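Local coordinates for protein probable glutathione S-transferase (Pseudomonas aeruginosa, PDB 6JWK) that probably isomerises maleylpyruvate to fumarylpyruvate with the help of glutathione, as a zeta-class member of the glutathione S-transferase superfamily, at residues 94-99 / 140-145; 144-149 / 185-190. One frame throughout, in Å; residues are numbered along the deposited sequence.

Interaction 1. Residues 94-99 / 140-145; sequences LELALL and AAAETL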
# COMPACT_ATOMS: atom_id res chain seq x y z
N LEU B 94 -1.98 9.17 -5.28
CA LEU B 94 -1.35 7.99 -4.60
C LEU B 94 -1.39 8.15 -3.09
O LEU B 94 -1.60 7.14 -2.41
CB LEU B 94 0.08 7.76 -5.10
CG LEU B 94 0.18 7.42 -6.58
CD1 LEU B 94 1.66 7.38 -7.03
CD2 LEU B 94 -0.51 6.10 -6.85
N GLU B 95 -1.35 9.37 -2.58
CA GLU B 95 -1.39 9.60 -1.10
C GLU B 95 -2.75 9.09 -0.60
O GLU B 95 -2.78 8.41 0.47
CB GLU B 95 -1.10 11.04 -0.69
CG GLU B 95 -1.38 11.28 0.81
CD GLU B 95 -0.45 12.11 1.70
OE1 GLU B 95 -0.32 13.29 1.38
OE2 GLU B 95 0.02 11.62 2.83
N LEU B 96 -3.84 9.47 -1.27
CA LEU B 96 -5.19 9.06 -0.82
C LEU B 96 -5.39 7.57 -1.07
O LEU B 96 -5.94 6.90 -0.20
CB LEU B 96 -6.23 9.93 -1.54
CG LEU B 96 -7.68 9.68 -1.14
CD1 LEU B 96 -7.86 9.64 0.36
CD2 LEU B 96 -8.54 10.76 -1.75
N ALA B 97 -5.00 7.06 -2.23
CA ALA B 97 -5.15 5.61 -2.55
C ALA B 97 -4.39 4.75 -1.52
O ALA B 97 -4.94 3.73 -1.09
CB ALA B 97 -4.71 5.33 -3.97
N LEU B 98 -3.18 5.16 -1.14
CA LEU B 98 -2.27 4.41 -0.24
C LEU B 98 -2.76 4.57 1.18
O LEU B 98 -2.64 3.60 1.92
CB LEU B 98 -0.82 4.88 -0.39
CG LEU B 98 -0.23 4.46 -1.72
CD1 LEU B 98 0.97 5.33 -2.03
CD2 LEU B 98 0.14 2.97 -1.71
N LEU B 99 -3.40 5.69 1.51
CA LEU B 99 -4.06 5.79 2.84
C LEU B 99 -5.06 4.66 3.03
O LEU B 99 -5.08 4.00 4.10
CB LEU B 99 -4.72 7.16 2.97
CG LEU B 99 -5.56 7.40 4.21
CD1 LEU B 99 -4.71 7.37 5.49
CD2 LEU B 99 -6.20 8.77 4.06
N ALA B 140 -11.49 9.82 8.34
CA ALA B 140 -11.38 11.25 8.70
C ALA B 140 -10.24 11.90 7.90
O ALA B 140 -10.40 13.03 7.42
CB ALA B 140 -11.15 11.40 10.19
N ALA B 141 -9.13 11.19 7.76
CA ALA B 141 -7.95 11.71 7.02
C ALA B 141 -8.31 11.73 5.52
O ALA B 141 -7.95 12.70 4.87
CB ALA B 141 -6.71 10.87 7.32
N ALA B 142 -9.04 10.72 5.03
CA ALA B 142 -9.41 10.59 3.59
C ALA B 142 -10.34 11.75 3.20
O ALA B 142 -10.13 12.35 2.17
CB ALA B 142 -10.08 9.25 3.34
N GLU B 143 -11.31 12.06 4.05
CA GLU B 143 -12.28 13.19 3.84
C GLU B 143 -11.46 14.46 3.67
O GLU B 143 -11.69 15.20 2.72
CB GLU B 143 -13.25 13.22 5.04
CG GLU B 143 -14.22 14.40 5.05
CD GLU B 143 -15.45 14.22 4.17
OE1 GLU B 143 -15.57 13.10 3.55
OE2 GLU B 143 -16.30 15.18 4.08
N THR B 144 -10.47 14.71 4.53
CA THR B 144 -9.62 15.93 4.47
C THR B 144 -8.79 15.95 3.18
O THR B 144 -8.75 17.01 2.50
CB THR B 144 -8.72 16.04 5.72
OG1 THR B 144 -9.65 16.20 6.78
CG2 THR B 144 -7.77 17.22 5.71
N LEU B 145 -8.19 14.81 2.79
CA LEU B 145 -7.37 14.83 1.55
C LEU B 145 -8.28 15.12 0.36
O LEU B 145 -7.84 15.76 -0.57
CB LEU B 145 -6.62 13.49 1.37
CG LEU B 145 -5.56 13.20 2.43
CD1 LEU B 145 -4.96 11.84 2.15
CD2 LEU B 145 -4.46 14.26 2.52

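Interaction 2. Residues 144-149 / 185-190; sequences TLLNRH and PALLEL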
# COMPACT_ATOMS: atom_id res chain seq x y z
N THR B 144 -10.47 14.71 4.53
CA THR B 144 -9.62 15.93 4.47
C THR B 144 -8.79 15.95 3.18
O THR B 144 -8.75 17.01 2.50
CB THR B 144 -8.72 16.04 5.72
OG1 THR B 144 -9.65 16.20 6.78
CG2 THR B 144 -7.77 17.22 5.71
N LEU B 145 -8.19 14.81 2.79
CA LEU B 145 -7.37 14.83 1.55
C LEU B 145 -8.28 15.12 0.36
O LEU B 145 -7.84 15.76 -0.57
CB LEU B 145 -6.62 13.49 1.37
CG LEU B 145 -5.56 13.20 2.43
CD1 LEU B 145 -4.96 11.84 2.15
CD2 LEU B 145 -4.46 14.26 2.52
N LEU B 146 -9.47 14.52 0.32
CA LEU B 146 -10.42 14.72 -0.80
C LEU B 146 -10.77 16.21 -0.86
O LEU B 146 -10.63 16.79 -1.94
CB LEU B 146 -11.67 13.85 -0.62
CG LEU B 146 -12.75 14.03 -1.67
CD1 LEU B 146 -12.23 13.69 -3.06
CD2 LEU B 146 -13.97 13.19 -1.33
N ASN B 147 -11.16 16.79 0.26
CA ASN B 147 -11.54 18.23 0.35
C ASN B 147 -10.39 19.15 -0.05
O ASN B 147 -10.67 20.13 -0.72
CB ASN B 147 -11.98 18.64 1.74
CG ASN B 147 -13.35 18.12 2.05
OD1 ASN B 147 -14.18 18.01 1.15
ND2 ASN B 147 -13.59 17.81 3.31
N ARG B 148 -9.14 18.82 0.28
CA ARG B 148 -7.98 19.73 0.05
C ARG B 148 -7.32 19.50 -1.29
O ARG B 148 -6.75 20.45 -1.81
CB ARG B 148 -6.94 19.58 1.16
CG ARG B 148 -7.57 19.94 2.49
CD ARG B 148 -6.64 20.51 3.50
NE ARG B 148 -7.43 20.99 4.61
CZ ARG B 148 -6.90 21.50 5.71
NH1 ARG B 148 -5.59 21.65 5.78
NH2 ARG B 148 -7.68 21.93 6.68
N HIS B 149 -7.37 18.31 -1.89
CA HIS B 149 -6.49 18.04 -3.05
C HIS B 149 -7.24 17.63 -4.31
O HIS B 149 -6.57 17.46 -5.34
CB HIS B 149 -5.43 17.00 -2.67
CG HIS B 149 -4.53 17.46 -1.57
ND1 HIS B 149 -4.00 16.58 -0.63
CD2 HIS B 149 -4.05 18.69 -1.25
CE1 HIS B 149 -3.27 17.27 0.24
NE2 HIS B 149 -3.31 18.57 -0.09
N PRO B 185 -19.15 13.44 4.62
CA PRO B 185 -20.10 13.79 3.56
C PRO B 185 -19.45 13.89 2.17
O PRO B 185 -20.05 13.45 1.19
CB PRO B 185 -20.75 15.12 4.05
CG PRO B 185 -19.66 15.72 4.95
CD PRO B 185 -19.03 14.51 5.64
N ALA B 186 -18.22 14.39 2.07
CA ALA B 186 -17.56 14.48 0.75
C ALA B 186 -17.29 13.04 0.26
O ALA B 186 -17.47 12.77 -0.96
CB ALA B 186 -16.32 15.37 0.76
N LEU B 187 -16.88 12.12 1.14
CA LEU B 187 -16.62 10.72 0.69
C LEU B 187 -17.94 10.10 0.19
O LEU B 187 -17.95 9.49 -0.91
CB LEU B 187 -16.01 9.86 1.81
CG LEU B 187 -14.61 10.24 2.34
CD1 LEU B 187 -14.14 9.17 3.32
CD2 LEU B 187 -13.58 10.43 1.23
N LEU B 188 -19.03 10.30 0.94
CA LEU B 188 -20.36 9.78 0.54
C LEU B 188 -20.78 10.38 -0.81
O LEU B 188 -21.22 9.63 -1.69
CB LEU B 188 -21.42 10.01 1.64
CG LEU B 188 -21.15 9.27 2.93
CD1 LEU B 188 -22.15 9.66 4.01
CD2 LEU B 188 -21.16 7.76 2.69
N GLU B 189 -20.55 11.64 -1.03
CA GLU B 189 -20.96 12.28 -2.29
C GLU B 189 -20.12 11.68 -3.44
O GLU B 189 -20.69 11.40 -4.53
CB GLU B 189 -20.80 13.79 -2.16
CG GLU B 189 -21.01 14.53 -3.45
CD GLU B 189 -20.68 16.00 -3.33
OE1 GLU B 189 -19.47 16.34 -3.12
OE2 GLU B 189 -21.63 16.79 -3.37
N LEU B 190 -18.82 11.50 -3.23
CA LEU B 190 -17.97 10.95 -4.32
C LEU B 190 -18.43 9.53 -4.61
O LEU B 190 -18.50 9.14 -5.76
CB LEU B 190 -16.51 11.01 -3.87
CG LEU B 190 -15.48 10.39 -4.80
CD1 LEU B 190 -15.58 11.00 -6.18
CD2 LEU B 190 -14.07 10.54 -4.20

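Interaction 1. Residues 94-99 / 140-145
Glu95 OE2 is held by two backbone N-H groups of the second subunit, a hydrogen bond from Ser64 and a weak one from Gln65, while lower down the same side chain its CG rests on Leu145 CD1 at 3.9 Å. Glu95 therefore works in two directions: the methylene is part of the helix packing and the carboxylate faces the dimer partner. Its chain bends at chi2 (138°) and crosses the Leu145 side chain at about a right angle.

The rest is apolar. Leu145 pushes its CD1 methyl among Glu95, Leu96 and Leu99, meeting Leu99 CD2 at 3.8 Å and Leu96 CD1 at 4.1 Å. Leu99, with CG anti to the backbone N (chi1 174°), lays CD2 against the other helix's backbone, 3.6 Å from Ala142 N, and also touches Ala141 CB at 3.9 Å. Leu96 CD1 comes equally close to CA and CB of Ala142, 3.7 Å from the CB. Across from these leucines the other helix presents Ala141 and Ala142, and the methyls come up to its main chain; the segment axes are 10.1 Å apart. At 164° the helices run nearly antiparallel, as neighbours in the all-helical C-terminal domain of the GST fold, with one flank facing the partner subunit.

Interaction 2. Residues 144-149 / 185-190
Leu146 drives its forked end against Ala186, Leu187 and Leu190, joining the last turns of helix 124-149 to the first turns of helix 185-195 inside the helical C-terminal domain of a GST. The segments run steeply across each other, at 77° with 9.5 Å between their axes, and Leu146 takes part in three of the four residue pairs that touch.

The apolar contacts use both of its branches. With chi1 at 177° its CG sits opposite the backbone N, which brings the two methyls up to the other helix: CD1 meets Leu190 CD2, while CD2 meets Leu187 CD2 and Ala186 CB, each at 3.8 Å. The Leu146 and Leu190 side chains cross obliquely. Phe155 also packs on Leu146 and Phe154 on Leu190, which makes the leucines part of a larger core.

Contacts between polar and apolar atoms come next, with no hydrogen bond between the segments. Leu146 CD2 lies 3.5 Å from Ala186 O, a carbonyl already taken up by Leu190 N in the helix. Toward the solvent-exposed side, Asn147 comes in with its amide oxygen, OD1 lying 3.4 Å from Ala186 CB.

Helix 124-149 serves both contacts, whose centres lie 9 Å apart and which share Thr144 and Leu145. It meets helix 87-103 in interaction 1 and helix 185-195 in interaction 2. Glu143 ties the two together: its carboxylate spans the start of helix 185-195, OE2 to Ala186 N and OE1 to Leu187 N, both probable hydrogen bonds of 2.9 Å. A negative charge at that helix's N-terminal end would be expected to suit its dipole. Beside it, Leu187 CD2 packs 4.0 Å from Ala142 C. Only interaction 1 reaches the second subunit; in GSTs generally, glutathione is bound chiefly by the thioredoxin-like N-terminal domain, and neither contact includes a ligand.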